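Local coordinates for protein transcriptional regulator (PDB 1VI0) that represses transcription of genes for fatty acid transport and beta-oxidation as a homodimer whose DNA binding is inhibited by long-chain fatty acyl-CoA, at residues I55-F60 with L115-K120; E62-F67 with N122-G127; Q12-A17 with L47-K52; V20-G25 with A103-L108. All blocks are in the same frame, centred on the assembly; numbering follows the deposited sequence.

Contacts 1 and 2 follow one another along the same pair of helices, 52-75 and 115-141, with centres about 11 Å apart, and both line the acyl-CoA pocket; I124 of contact 2 packs on I57 and F60 of contact 1. Contacts 3 and 4 share helix 9-24, their centres about 15 Å apart. Contact 3 holds the end of the predicted helix-turn-helix and meets contact 1 through F49 packed on I55 and S58. Contact 4 joins the same N-terminal helix to helix 100-109, and its I21 and V105 touch L59 of contact 1. Ligand-lining helices thus pack against the DNA-binding domain through contacts 3 and 4, the side chains of V105 and I14 about 8 and 10 Å from the ligand.

Contact 1 of 4, residues I55-F60 with L115-K120; sequences ILISLF and LELRQK. With DCC (dodecyl-coa), chain C.
I57 drives its CD1 against L117, and the 3.4 Å between I57 CD1 and L117 CD1 is tighter than a usual van der Waals contact. L117 has CG anti to the backbone N (chi1 178°), which carries its methyls across to the other helix; L56 CD2 lies more loosely, 4.5 Å from L117 CD2. The aliphatic part of K120 closes the apolar patch, its CD 3.9 Å from I57 CD1. These side chains join helix 52-75, which leads out of the DNA-binding domain, to helix 115-141 of the TetR-type ligand-binding domain, the two segments running nearly parallel at 20°. Among the polar contacts, K120 NZ bridges both carboxylate oxygens of E116, at 2.6 Å from E116 OE2, and also pairs with E53. An alanine in place of K120 would probably leave the neighbouring E116 and E53 carboxylates without their shared cation and I57 CD1 without the CD methylene packed on it. On the dodecyl-CoA side, R118 NH1 donates to the pantetheine carbonyl DCC OP1 at 3.0 Å, while the thioester oxygen DCC OA1 sits over one face of the guanidinium, 2.9 Å from R118 NH1. F60 CZ meets the acyl chain at DCC CA4, 3.5 Å away.

Contact 2 of 4, residues E62-F67 with N122-G127; sequences EKMGQF and NEILKG. With DCC (dodecyl-coa), chain C.
N122 ND2 grips two carbonyl oxygens of the dodecyl-CoA pantetheine arm, DCC OP1 at 2.7 Å and DCC OP2 at 3.0 Å; the second bond is the straighter, with an N-H...O angle of 157° against 132°. R118 NE donates to N122 OD1, consistent with R118 orienting the amide so that ND2 faces the ligand. Helices 52-75 and 115-141 here form one wall of the acyl-CoA pocket in the TetR-type ligand-binding domain. Between them the selenomethionine M64 does the packing. Its CB lies 3.6 Å from I124 CG2, the two side chains lying alongside each other and pointing opposite ways. The M64 chain then bends twice beyond CG, bringing CE to 3.9 Å from L125 CD1 and to 3.6 Å from DCC CA7 of the acyl chain. L125 sends its other methyl to the ligand, CD2 lying 3.8 Å from DCC CP4. On helix 52-75, K63 CB touches the terminal methyl DCC C12 at 3.5 Å.

Contact 3 of 4, residues Q12-A17 with L47-K52; sequences QIIDAA and LYFKNK
I13 presents two branches to the end of the helix-turn-helix segment. Its CG2, anti to the backbone N with CG1 at chi1 -72°, lies 3.6 Å from F49 CE2, and the two side chains run alongside each other, pointing opposite ways. The other branch ends in CD1, 4.1 Å from Y48 CD2, where isoleucine and tyrosine side chains stand at about a right angle. One residue on, I14 brings CD1 to 3.6 Å from F49 CZ and 3.9 Å from F49 CE1. Its side chain also crosses that of F49 at about a right angle, and the two isoleucines meet the adjacent ring atoms CE2 and CZ. Y10 stacks on F49 as well, while I55 and S58 of helix 52-75 pack against it. A serine in place of F49 would probably open a gap beside I13 CG2 and I14 CD1 and leave Y10 without its stacking partner. By these contacts helix 9-24 packs against the last residue of helix 42-48, the last helix of the predicted helix-turn-helix, and the one after it, with F49 buried in the core of a three-helix TetR-type DNA-binding domain.

Contact 4 of 4, residues V20-G25 with A103-L108; sequences VIAENG and AIVTQL
A22 is the low point on helix 9-24 over which helix 100-109 passes, and V105 and I104 straddle it. With only a methyl at A22, the backbones come close: the CA atoms of A22 and V105 are 5.5 Å apart. The V105 bump reaches in through CG2, which rests 3.9 Å from I21 CG2 and 4.1 Å from A22 N, so this one methyl fills the hollow between the I21 branch and the A22 backbone. V105 CG2 gets there because it stands anti to the carbonyl carbon, CG1 being anti to the backbone N (chi1 168°). I104 covers the other part of A22: its CG2 approaches A22 O at 3.9 Å, and the CB atoms of A22 and I104 are 4.2 Å apart. No hydrogen bond crosses the interface, whose fit is purely one of shape. The segment axes cross at 70°, 8.7 Å apart at closest approach. Such crossed packing of the first helix on helix 100-109 forms part of the junction between the DNA-binding and ligand-binding domains of a TetR-family repressor.

Contact 1 of 4, residues I55-F60 with L115-K120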
# COMPACT_ATOMS: atom_id res chain seq x y z
N ILE A 55 8.29 -1.80 -20.46
CA ILE A 55 8.73 -3.06 -19.87
C ILE A 55 8.12 -3.23 -18.46
O ILE A 55 7.50 -4.29 -18.23
CB ILE A 55 10.24 -3.20 -19.79
CG1 ILE A 55 10.87 -3.18 -21.21
CG2 ILE A 55 10.64 -4.50 -19.10
CD1 ILE A 55 12.40 -2.98 -21.11
N LEU A 56 8.13 -2.22 -17.66
CA LEU A 56 7.55 -2.32 -16.29
C LEU A 56 6.07 -2.64 -16.34
O LEU A 56 5.49 -3.52 -15.68
CB LEU A 56 7.75 -1.03 -15.54
CG LEU A 56 7.26 -1.07 -14.06
CD1 LEU A 56 8.19 -1.96 -13.25
CD2 LEU A 56 7.29 0.37 -13.53
N ILE A 57 5.36 -1.81 -17.11
CA ILE A 57 3.92 -2.01 -17.30
C ILE A 57 3.59 -3.36 -17.90
O ILE A 57 2.70 -4.08 -17.39
CB ILE A 57 3.38 -0.86 -18.20
CG1 ILE A 57 3.54 0.46 -17.46
CG2 ILE A 57 1.95 -1.14 -18.63
CD1 ILE A 57 3.50 1.66 -18.41
N SER A 58 4.32 -3.84 -18.90
CA SER A 58 4.09 -5.11 -19.56
C SER A 58 4.42 -6.30 -18.64
O SER A 58 3.72 -7.30 -18.63
CB SER A 58 4.91 -5.22 -20.85
OG SER A 58 4.43 -4.27 -21.82
N LEU A 59 5.44 -6.10 -17.82
CA LEU A 59 5.80 -7.20 -16.85
C LEU A 59 4.64 -7.36 -15.89
O LEU A 59 4.17 -8.49 -15.64
CB LEU A 59 7.06 -6.76 -16.21
CG LEU A 59 7.62 -7.19 -14.89
CD1 LEU A 59 8.99 -6.50 -14.69
CD2 LEU A 59 6.74 -6.96 -13.67
N PHE A 60 4.10 -6.25 -15.39
CA PHE A 60 2.94 -6.30 -14.53
C PHE A 60 1.74 -6.89 -15.25
O PHE A 60 1.09 -7.82 -14.77
CB PHE A 60 2.59 -4.96 -13.91
CG PHE A 60 1.53 -5.02 -12.84
CD1 PHE A 60 1.39 -6.11 -12.00
CD2 PHE A 60 0.68 -3.93 -12.64
CE1 PHE A 60 0.46 -6.12 -11.00
CE2 PHE A 60 -0.29 -3.97 -11.67
CZ PHE A 60 -0.41 -5.05 -10.82
N LEU A 115 2.17 10.22 -11.50
CA LEU A 115 0.78 9.81 -11.72
C LEU A 115 0.46 9.31 -13.08
O LEU A 115 -0.29 8.30 -13.23
CB LEU A 115 -0.18 10.89 -11.23
CG LEU A 115 -0.42 10.96 -9.71
CD1 LEU A 115 -1.72 11.74 -9.43
CD2 LEU A 115 -0.53 9.57 -9.10
N GLU A 116 1.00 9.84 -14.18
CA GLU A 116 0.62 9.23 -15.48
C GLU A 116 0.93 7.74 -15.44
O GLU A 116 0.06 6.90 -15.70
CB GLU A 116 1.23 9.92 -16.66
CG GLU A 116 2.69 9.65 -16.92
CD GLU A 116 2.92 8.69 -18.07
OE1 GLU A 116 3.56 7.63 -17.89
OE2 GLU A 116 2.44 9.00 -19.20
N LEU A 117 2.15 7.39 -15.05
CA LEU A 117 2.58 6.00 -15.02
C LEU A 117 1.79 5.15 -14.02
O LEU A 117 1.37 4.03 -14.33
CB LEU A 117 4.06 5.92 -14.69
CG LEU A 117 4.68 4.53 -14.56
CD1 LEU A 117 4.36 3.67 -15.77
CD2 LEU A 117 6.18 4.63 -14.36
N ARG A 118 1.55 5.70 -12.84
CA ARG A 118 0.84 4.94 -11.80
C ARG A 118 -0.58 4.56 -12.20
O ARG A 118 -1.11 3.49 -11.81
CB ARG A 118 0.87 5.66 -10.50
CG ARG A 118 0.26 4.93 -9.34
CD ARG A 118 0.80 3.45 -9.29
NE ARG A 118 0.31 2.97 -7.98
CZ ARG A 118 0.85 3.34 -6.83
NH1 ARG A 118 0.28 2.93 -5.68
NH2 ARG A 118 1.93 4.06 -6.80
N GLN A 119 -1.23 5.44 -12.96
CA GLN A 119 -2.58 5.11 -13.47
C GLN A 119 -2.55 3.92 -14.41
O GLN A 119 -3.45 3.09 -14.45
CB GLN A 119 -3.09 6.29 -14.32
CG GLN A 119 -3.81 7.37 -13.53
CD GLN A 119 -4.42 8.37 -14.53
OE1 GLN A 119 -3.69 8.81 -15.43
NE2 GLN A 119 -5.69 8.65 -14.35
N LYS A 120 -1.49 3.87 -15.23
CA LYS A 120 -1.34 2.79 -16.20
C LYS A 120 -1.19 1.46 -15.46
O LYS A 120 -1.91 0.52 -15.72
CB LYS A 120 -0.14 3.04 -17.11
CG LYS A 120 -0.21 4.45 -17.74
CD LYS A 120 0.95 4.66 -18.71
CE LYS A 120 0.89 6.10 -19.24
NZ LYS A 120 2.17 6.50 -19.89
C2 DCC C . -16.90 5.69 -2.45
C4 DCC C . -15.48 5.15 -4.11
C5 DCC C . -14.79 4.25 -3.33
C6 DCC C . -15.23 4.15 -1.99
C8 DCC C . -13.88 4.19 -5.24
C10 DCC C . -0.05 -10.01 -8.80
C11 DCC C . 1.20 -10.72 -9.36
C12 DCC C . 1.76 -10.07 -10.62
N9 DCC C . -14.89 5.13 -5.33
N7 DCC C . -13.76 3.67 -4.05
N3 DCC C . -16.55 5.88 -3.74
N1 DCC C . -16.32 4.84 -1.58
N6 DCC C . -14.61 3.35 -1.13
C1' DCC C . -15.40 5.86 -6.55
C2' DCC C . -14.28 6.42 -7.46
O2' DCC C . -14.12 7.81 -7.09
C3' DCC C . -14.99 6.38 -8.86
O3' DCC C . -16.03 7.42 -8.86
C4' DCC C . -15.72 4.99 -8.73
O4' DCC C . -16.00 4.82 -7.34
C5' DCC C . -14.90 3.89 -9.36
O5' DCC C . -13.53 3.85 -8.89
P1 DCC C . -12.80 2.51 -8.42
O11 DCC C . -11.44 2.83 -8.06
O12 DCC C . -13.72 1.81 -7.36
O6 DCC C . -12.89 1.56 -9.64
P2 DCC C . -12.00 1.93 -10.81
O21 DCC C . -11.98 0.71 -11.69
O22 DCC C . -12.42 3.23 -11.36
O7 DCC C . -10.46 2.11 -10.31
CPA DCC C . -9.64 0.86 -10.17
CPB DCC C . -8.22 1.24 -9.67
CP8 DCC C . -8.33 2.25 -8.51
CP7 DCC C . -7.50 1.92 -10.83
CP9 DCC C . -7.39 0.05 -9.34
OP3 DCC C . -9.21 1.81 -7.53
CP6 DCC C . -6.99 2.60 -7.89
OP2 DCC C . -6.14 3.18 -8.56
NP2 DCC C . -6.87 2.26 -6.64
CP5 DCC C . -5.58 2.50 -5.88
CP4 DCC C . -4.84 1.11 -5.93
CP3 DCC C . -3.40 1.26 -5.40
OP1 DCC C . -2.62 2.03 -5.95
NP1 DCC C . -3.11 0.57 -4.35
CP2 DCC C . -1.82 0.56 -3.64
CP1 DCC C . -1.31 -0.83 -3.86
S DCC C . -1.35 -1.48 -5.54
P3 DCC C . -16.42 8.44 -10.04
O31 DCC C . -15.18 8.87 -10.69
O32 DCC C . -17.30 7.75 -10.99
O33 DCC C . -17.13 9.53 -9.29
CA1 DCC C . 0.20 -0.82 -6.20
CA2 DCC C . 0.70 -1.59 -7.46
OA1 DCC C . 0.81 0.08 -5.65
CA3 DCC C . 1.42 -2.90 -7.10
CA4 DCC C . 0.91 -4.18 -7.65
CA5 DCC C . 0.15 -5.04 -6.67
CA6 DCC C . 0.37 -6.54 -6.83
CA7 DCC C . -0.80 -7.31 -7.38
CA8 DCC C . -1.03 -8.70 -6.89
CA9 DCC C . 0.01 -9.75 -7.29

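Contact 2 of 4, residues E62-F67 with N122-G127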
# COMPACT_ATOMS: atom_id res chain seq x y z
N GLU A 62 1.52 -8.99 -17.84
CA GLU A 62 1.80 -10.37 -18.13
C GLU A 62 1.67 -11.24 -16.88
O GLU A 62 0.97 -12.27 -16.92
CB GLU A 62 3.24 -10.46 -18.68
CG GLU A 62 3.70 -11.87 -19.01
CD GLU A 62 2.63 -12.61 -19.78
OE1 GLU A 62 2.07 -12.00 -20.73
OE2 GLU A 62 2.32 -13.76 -19.40
N LYS A 63 2.30 -10.85 -15.81
CA LYS A 63 2.27 -11.61 -14.55
C LYS A 63 0.88 -11.57 -13.96
O LYS A 63 0.32 -12.63 -13.58
CB LYS A 63 3.34 -11.13 -13.61
CG LYS A 63 4.79 -11.18 -13.95
CD LYS A 63 5.32 -12.57 -14.24
CE LYS A 63 6.84 -12.56 -14.33
NZ LYS A 63 7.39 -13.97 -14.40
N MSE A 64 0.21 -10.40 -13.97
CA MSE A 64 -1.16 -10.33 -13.46
C MSE A 64 -2.09 -11.22 -14.24
O MSE A 64 -3.00 -11.89 -13.71
CB MSE A 64 -1.72 -8.88 -13.48
CG MSE A 64 -3.17 -8.78 -13.03
SE MSE A 64 -3.32 -9.38 -11.17
CE MSE A 64 -2.95 -7.74 -10.29
N GLY A 65 -1.95 -11.17 -15.58
CA GLY A 65 -2.80 -11.96 -16.46
C GLY A 65 -2.69 -13.44 -16.17
O GLY A 65 -3.70 -14.17 -16.15
N GLN A 66 -1.49 -13.98 -15.98
CA GLN A 66 -1.37 -15.40 -15.65
C GLN A 66 -2.10 -15.66 -14.32
O GLN A 66 -2.93 -16.55 -14.21
CB GLN A 66 0.09 -15.86 -15.56
CG GLN A 66 0.86 -15.52 -16.82
CD GLN A 66 2.17 -16.22 -17.01
OE1 GLN A 66 3.09 -16.13 -16.19
NE2 GLN A 66 2.31 -16.94 -18.14
N PHE A 67 -1.79 -14.79 -13.35
CA PHE A 67 -2.43 -14.90 -12.03
C PHE A 67 -3.92 -14.92 -12.11
O PHE A 67 -4.59 -15.79 -11.50
CB PHE A 67 -1.91 -13.76 -11.13
CG PHE A 67 -2.44 -13.83 -9.74
CD1 PHE A 67 -2.03 -14.83 -8.86
CD2 PHE A 67 -3.40 -12.93 -9.30
CE1 PHE A 67 -2.56 -14.89 -7.58
CE2 PHE A 67 -3.92 -12.98 -8.03
CZ PHE A 67 -3.51 -13.98 -7.16
N ASN A 122 -2.11 0.86 -12.32
CA ASN A 122 -3.31 0.58 -11.58
C ASN A 122 -4.45 0.03 -12.38
O ASN A 122 -5.28 -0.72 -11.87
CB ASN A 122 -3.72 1.73 -10.68
CG ASN A 122 -2.75 1.85 -9.51
OD1 ASN A 122 -1.64 1.29 -9.49
ND2 ASN A 122 -3.15 2.60 -8.52
N GLU A 123 -4.53 0.36 -13.68
CA GLU A 123 -5.56 -0.18 -14.55
C GLU A 123 -5.41 -1.69 -14.68
O GLU A 123 -6.40 -2.42 -14.73
CB GLU A 123 -5.51 0.55 -15.89
CG GLU A 123 -6.40 0.18 -16.99
CD GLU A 123 -7.88 0.36 -16.77
OE1 GLU A 123 -8.66 -0.59 -17.10
OE2 GLU A 123 -8.29 1.41 -16.24
N ILE A 124 -4.19 -2.23 -14.53
CA ILE A 124 -3.94 -3.67 -14.58
C ILE A 124 -4.46 -4.35 -13.30
O ILE A 124 -4.87 -5.51 -13.31
CB ILE A 124 -2.47 -3.97 -14.80
CG1 ILE A 124 -2.05 -3.56 -16.26
CG2 ILE A 124 -2.07 -5.42 -14.56
CD1 ILE A 124 -0.52 -3.46 -16.34
N LEU A 125 -4.52 -3.61 -12.22
CA LEU A 125 -5.04 -4.17 -10.94
C LEU A 125 -6.52 -4.45 -10.99
O LEU A 125 -7.10 -5.32 -10.31
CB LEU A 125 -4.68 -3.15 -9.86
CG LEU A 125 -4.96 -3.55 -8.41
CD1 LEU A 125 -4.13 -4.79 -8.10
CD2 LEU A 125 -4.59 -2.38 -7.49
N LYS A 126 -7.23 -3.63 -11.82
CA LYS A 126 -8.66 -3.76 -11.96
C LYS A 126 -9.17 -5.17 -12.17
O LYS A 126 -10.18 -5.47 -11.52
CB LYS A 126 -9.21 -2.79 -13.05
CG LYS A 126 -8.99 -1.34 -12.64
CD LYS A 126 -9.76 -0.33 -13.46
CE LYS A 126 -9.08 1.02 -13.50
NZ LYS A 126 -9.90 2.15 -13.00
N GLY A 127 -8.51 -6.00 -12.95
CA GLY A 127 -8.94 -7.39 -13.18
C GLY A 127 -9.03 -8.16 -11.86
O GLY A 127 -9.95 -8.91 -11.62
C2 DCC C . -16.90 5.69 -2.45
C4 DCC C . -15.48 5.15 -4.11
C5 DCC C . -14.79 4.25 -3.33
C6 DCC C . -15.23 4.15 -1.99
C8 DCC C . -13.88 4.19 -5.24
C10 DCC C . -0.05 -10.01 -8.80
C11 DCC C . 1.20 -10.72 -9.36
C12 DCC C . 1.76 -10.07 -10.62
N9 DCC C . -14.89 5.13 -5.33
N7 DCC C . -13.76 3.67 -4.05
N3 DCC C . -16.55 5.88 -3.74
N1 DCC C . -16.32 4.84 -1.58
N6 DCC C . -14.61 3.35 -1.13
C1' DCC C . -15.40 5.86 -6.55
C2' DCC C . -14.28 6.42 -7.46
O2' DCC C . -14.12 7.81 -7.09
C3' DCC C . -14.99 6.38 -8.86
O3' DCC C . -16.03 7.42 -8.86
C4' DCC C . -15.72 4.99 -8.73
O4' DCC C . -16.00 4.82 -7.34
C5' DCC C . -14.90 3.89 -9.36
O5' DCC C . -13.53 3.85 -8.89
P1 DCC C . -12.80 2.51 -8.42
O11 DCC C . -11.44 2.83 -8.06
O12 DCC C . -13.72 1.81 -7.36
O6 DCC C . -12.89 1.56 -9.64
P2 DCC C . -12.00 1.93 -10.81
O21 DCC C . -11.98 0.71 -11.69
O22 DCC C . -12.42 3.23 -11.36
O7 DCC C . -10.46 2.11 -10.31
CPA DCC C . -9.64 0.86 -10.17
CPB DCC C . -8.22 1.24 -9.67
CP8 DCC C . -8.33 2.25 -8.51
CP7 DCC C . -7.50 1.92 -10.83
CP9 DCC C . -7.39 0.05 -9.34
OP3 DCC C . -9.21 1.81 -7.53
CP6 DCC C . -6.99 2.60 -7.89
OP2 DCC C . -6.14 3.18 -8.56
NP2 DCC C . -6.87 2.26 -6.64
CP5 DCC C . -5.58 2.50 -5.88
CP4 DCC C . -4.84 1.11 -5.93
CP3 DCC C . -3.40 1.26 -5.40
OP1 DCC C . -2.62 2.03 -5.95
NP1 DCC C . -3.11 0.57 -4.35
CP2 DCC C . -1.82 0.56 -3.64
CP1 DCC C . -1.31 -0.83 -3.86
S DCC C . -1.35 -1.48 -5.54
P3 DCC C . -16.42 8.44 -10.04
O31 DCC C . -15.18 8.87 -10.69
O32 DCC C . -17.30 7.75 -10.99
O33 DCC C . -17.13 9.53 -9.29
CA1 DCC C . 0.20 -0.82 -6.20
CA2 DCC C . 0.70 -1.59 -7.46
OA1 DCC C . 0.81 0.08 -5.65
CA3 DCC C . 1.42 -2.90 -7.10
CA4 DCC C . 0.91 -4.18 -7.65
CA5 DCC C . 0.15 -5.04 -6.67
CA6 DCC C . 0.37 -6.54 -6.83
CA7 DCC C . -0.80 -7.31 -7.38
CA8 DCC C . -1.03 -8.70 -6.89
CA9 DCC C . 0.01 -9.75 -7.29

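Contact 3 of 4, residues Q12-A17 with L47-K52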
# COMPACT_ATOMS: atom_id res chain seq x y z
N GLN A 12 11.76 -13.87 -21.97
CA GLN A 12 13.12 -13.84 -21.46
C GLN A 12 13.45 -12.42 -20.95
O GLN A 12 14.22 -12.22 -20.01
CB GLN A 12 14.15 -14.13 -22.55
CG GLN A 12 14.34 -15.61 -22.86
CD GLN A 12 15.36 -15.73 -24.02
OE1 GLN A 12 16.55 -15.57 -23.72
NE2 GLN A 12 14.84 -15.94 -25.21
N ILE A 13 12.98 -11.45 -21.77
CA ILE A 13 13.21 -10.05 -21.38
C ILE A 13 12.39 -9.69 -20.14
O ILE A 13 12.93 -9.06 -19.22
CB ILE A 13 12.86 -9.10 -22.54
CG1 ILE A 13 13.94 -9.23 -23.63
CG2 ILE A 13 12.77 -7.66 -22.05
CD1 ILE A 13 13.41 -8.82 -25.01
N ILE A 14 11.12 -10.08 -20.14
CA ILE A 14 10.32 -9.77 -18.93
C ILE A 14 10.95 -10.37 -17.68
O ILE A 14 11.07 -9.74 -16.64
CB ILE A 14 8.89 -10.31 -19.10
CG1 ILE A 14 8.16 -9.56 -20.20
CG2 ILE A 14 8.14 -10.19 -17.77
CD1 ILE A 14 7.87 -8.11 -19.92
N ASP A 15 11.49 -11.59 -17.77
CA ASP A 15 12.10 -12.25 -16.62
C ASP A 15 13.38 -11.60 -16.20
O ASP A 15 13.70 -11.41 -15.01
CB ASP A 15 12.28 -13.74 -16.95
CG ASP A 15 11.03 -14.56 -16.81
OD1 ASP A 15 9.93 -14.05 -16.53
OD2 ASP A 15 11.13 -15.81 -17.02
N ALA A 16 14.18 -11.14 -17.20
CA ALA A 16 15.41 -10.43 -16.85
C ALA A 16 15.06 -9.09 -16.23
O ALA A 16 15.69 -8.64 -15.28
CB ALA A 16 16.26 -10.24 -18.09
N ALA A 17 14.00 -8.45 -16.74
CA ALA A 17 13.55 -7.17 -16.19
C ALA A 17 13.19 -7.32 -14.71
O ALA A 17 13.60 -6.49 -13.91
CB ALA A 17 12.36 -6.64 -16.94
N LEU A 47 12.57 -4.10 -30.12
CA LEU A 47 11.71 -4.82 -31.06
C LEU A 47 10.42 -5.22 -30.35
O LEU A 47 9.36 -5.27 -30.95
CB LEU A 47 12.48 -6.02 -31.56
CG LEU A 47 12.02 -6.86 -32.73
CD1 LEU A 47 11.24 -8.07 -32.23
CD2 LEU A 47 11.23 -6.10 -33.78
N TYR A 48 10.45 -5.39 -29.01
CA TYR A 48 9.22 -5.78 -28.31
C TYR A 48 8.63 -4.72 -27.44
O TYR A 48 7.40 -4.82 -27.12
CB TYR A 48 9.56 -7.03 -27.44
CG TYR A 48 9.88 -8.24 -28.30
CD1 TYR A 48 8.84 -8.90 -28.94
CD2 TYR A 48 11.15 -8.73 -28.43
CE1 TYR A 48 9.08 -10.03 -29.71
CE2 TYR A 48 11.41 -9.86 -29.20
CZ TYR A 48 10.38 -10.50 -29.82
OH TYR A 48 10.59 -11.62 -30.61
N PHE A 49 9.40 -3.76 -26.95
CA PHE A 49 8.94 -2.73 -26.03
C PHE A 49 9.28 -1.30 -26.48
O PHE A 49 10.36 -1.09 -27.05
CB PHE A 49 9.55 -2.93 -24.63
CG PHE A 49 9.24 -4.30 -24.07
CD1 PHE A 49 8.00 -4.55 -23.49
CD2 PHE A 49 10.15 -5.33 -24.24
CE1 PHE A 49 7.70 -5.80 -23.01
CE2 PHE A 49 9.83 -6.59 -23.75
CZ PHE A 49 8.62 -6.84 -23.16
N LYS A 50 8.49 -0.34 -26.05
CA LYS A 50 8.68 1.06 -26.37
C LYS A 50 9.82 1.73 -25.64
O LYS A 50 10.44 2.69 -26.18
CB LYS A 50 7.42 1.87 -26.03
CG LYS A 50 6.19 1.48 -26.83
CD LYS A 50 5.13 2.56 -26.60
CE LYS A 50 3.77 2.28 -27.08
NZ LYS A 50 3.63 1.78 -28.45
N ASN A 51 9.99 1.42 -24.36
CA ASN A 51 10.96 1.98 -23.47
C ASN A 51 10.87 1.22 -22.09
O ASN A 51 10.07 0.27 -22.02
CB ASN A 51 10.65 3.46 -23.18
CG ASN A 51 9.15 3.67 -22.94
OD1 ASN A 51 8.46 2.85 -22.32
ND2 ASN A 51 8.63 4.74 -23.53
N LYS A 52 11.66 1.67 -21.16
CA LYS A 52 11.73 1.09 -19.80
C LYS A 52 10.36 1.04 -19.17
O LYS A 52 9.87 0.01 -18.63
CB LYS A 52 12.63 2.00 -18.95
CG LYS A 52 13.13 1.45 -17.66
CD LYS A 52 14.19 2.34 -17.02
CE LYS A 52 13.59 3.51 -16.29
NZ LYS A 52 14.48 3.99 -15.19

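Contact 4 of 4, residues V20-G25 with A103-L108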
# COMPACT_ATOMS: atom_id res chain seq x y z
N VAL A 20 16.59 -7.44 -12.77
CA VAL A 20 17.33 -6.18 -12.75
C VAL A 20 16.62 -5.12 -11.95
O VAL A 20 17.24 -4.45 -11.11
CB VAL A 20 17.59 -5.69 -14.20
CG1 VAL A 20 18.20 -4.31 -14.18
CG2 VAL A 20 18.43 -6.69 -14.98
N ILE A 21 15.32 -4.99 -12.15
CA ILE A 21 14.51 -3.99 -11.42
C ILE A 21 14.50 -4.31 -9.93
O ILE A 21 14.64 -3.41 -9.08
CB ILE A 21 13.10 -3.92 -11.99
CG1 ILE A 21 13.05 -3.31 -13.41
CG2 ILE A 21 12.13 -3.22 -11.09
CD1 ILE A 21 11.82 -3.80 -14.17
N ALA A 22 14.48 -5.58 -9.55
CA ALA A 22 14.46 -5.96 -8.15
C ALA A 22 15.83 -5.62 -7.52
O ALA A 22 15.89 -5.01 -6.47
CB ALA A 22 14.21 -7.46 -8.01
N GLU A 23 16.88 -6.01 -8.22
CA GLU A 23 18.24 -5.83 -7.79
C GLU A 23 18.72 -4.40 -7.83
O GLU A 23 19.39 -3.97 -6.87
CB GLU A 23 19.19 -6.74 -8.61
CG GLU A 23 18.99 -8.21 -8.26
CD GLU A 23 19.60 -9.16 -9.27
OE1 GLU A 23 19.34 -10.38 -9.13
OE2 GLU A 23 20.34 -8.74 -10.19
N ASN A 24 18.32 -3.61 -8.82
CA ASN A 24 18.81 -2.24 -8.91
C ASN A 24 17.85 -1.13 -8.59
O ASN A 24 18.32 0.01 -8.33
CB ASN A 24 19.31 -2.04 -10.39
CG ASN A 24 20.55 -2.90 -10.62
OD1 ASN A 24 21.65 -2.44 -10.33
ND2 ASN A 24 20.39 -4.13 -11.06
N GLY A 25 16.55 -1.35 -8.52
CA GLY A 25 15.55 -0.29 -8.33
C GLY A 25 15.16 0.13 -9.78
O GLY A 25 16.02 0.08 -10.66
N ALA A 103 8.37 -10.32 -5.79
CA ALA A 103 7.81 -9.66 -4.62
C ALA A 103 8.39 -8.28 -4.37
O ALA A 103 7.68 -7.36 -3.97
CB ALA A 103 8.02 -10.54 -3.38
N ILE A 104 9.68 -8.08 -4.64
CA ILE A 104 10.33 -6.76 -4.47
C ILE A 104 9.74 -5.83 -5.55
O ILE A 104 9.36 -4.70 -5.28
CB ILE A 104 11.84 -6.84 -4.58
CG1 ILE A 104 12.46 -7.42 -3.28
CG2 ILE A 104 12.42 -5.40 -4.78
CD1 ILE A 104 13.92 -7.81 -3.42
N VAL A 105 9.54 -6.40 -6.73
CA VAL A 105 8.95 -5.62 -7.83
C VAL A 105 7.53 -5.19 -7.49
O VAL A 105 7.24 -3.99 -7.49
CB VAL A 105 9.06 -6.33 -9.16
CG1 VAL A 105 8.17 -5.64 -10.24
CG2 VAL A 105 10.49 -6.42 -9.69
N THR A 106 6.66 -6.11 -7.02
CA THR A 106 5.28 -5.82 -6.73
C THR A 106 5.11 -4.92 -5.52
O THR A 106 4.24 -4.05 -5.56
CB THR A 106 4.39 -7.07 -6.61
OG1 THR A 106 4.85 -7.83 -5.47
CG2 THR A 106 4.46 -7.96 -7.86
N GLN A 107 5.90 -5.09 -4.45
CA GLN A 107 5.73 -4.34 -3.24
C GLN A 107 6.46 -3.01 -3.18
O GLN A 107 6.06 -2.11 -2.42
CB GLN A 107 6.11 -5.18 -2.02
CG GLN A 107 5.31 -6.47 -1.95
CD GLN A 107 3.83 -6.36 -2.21
OE1 GLN A 107 3.37 -6.79 -3.26
NE2 GLN A 107 3.03 -5.83 -1.30
N LEU A 108 7.50 -2.90 -4.01
CA LEU A 108 8.31 -1.70 -4.02
C LEU A 108 8.41 -1.07 -5.40
O LEU A 108 7.94 0.08 -5.55
CB LEU A 108 9.74 -2.01 -3.52
CG LEU A 108 10.11 -1.72 -2.09
CD1 LEU A 108 8.97 -1.52 -1.14
CD2 LEU A 108 11.06 -2.84 -1.56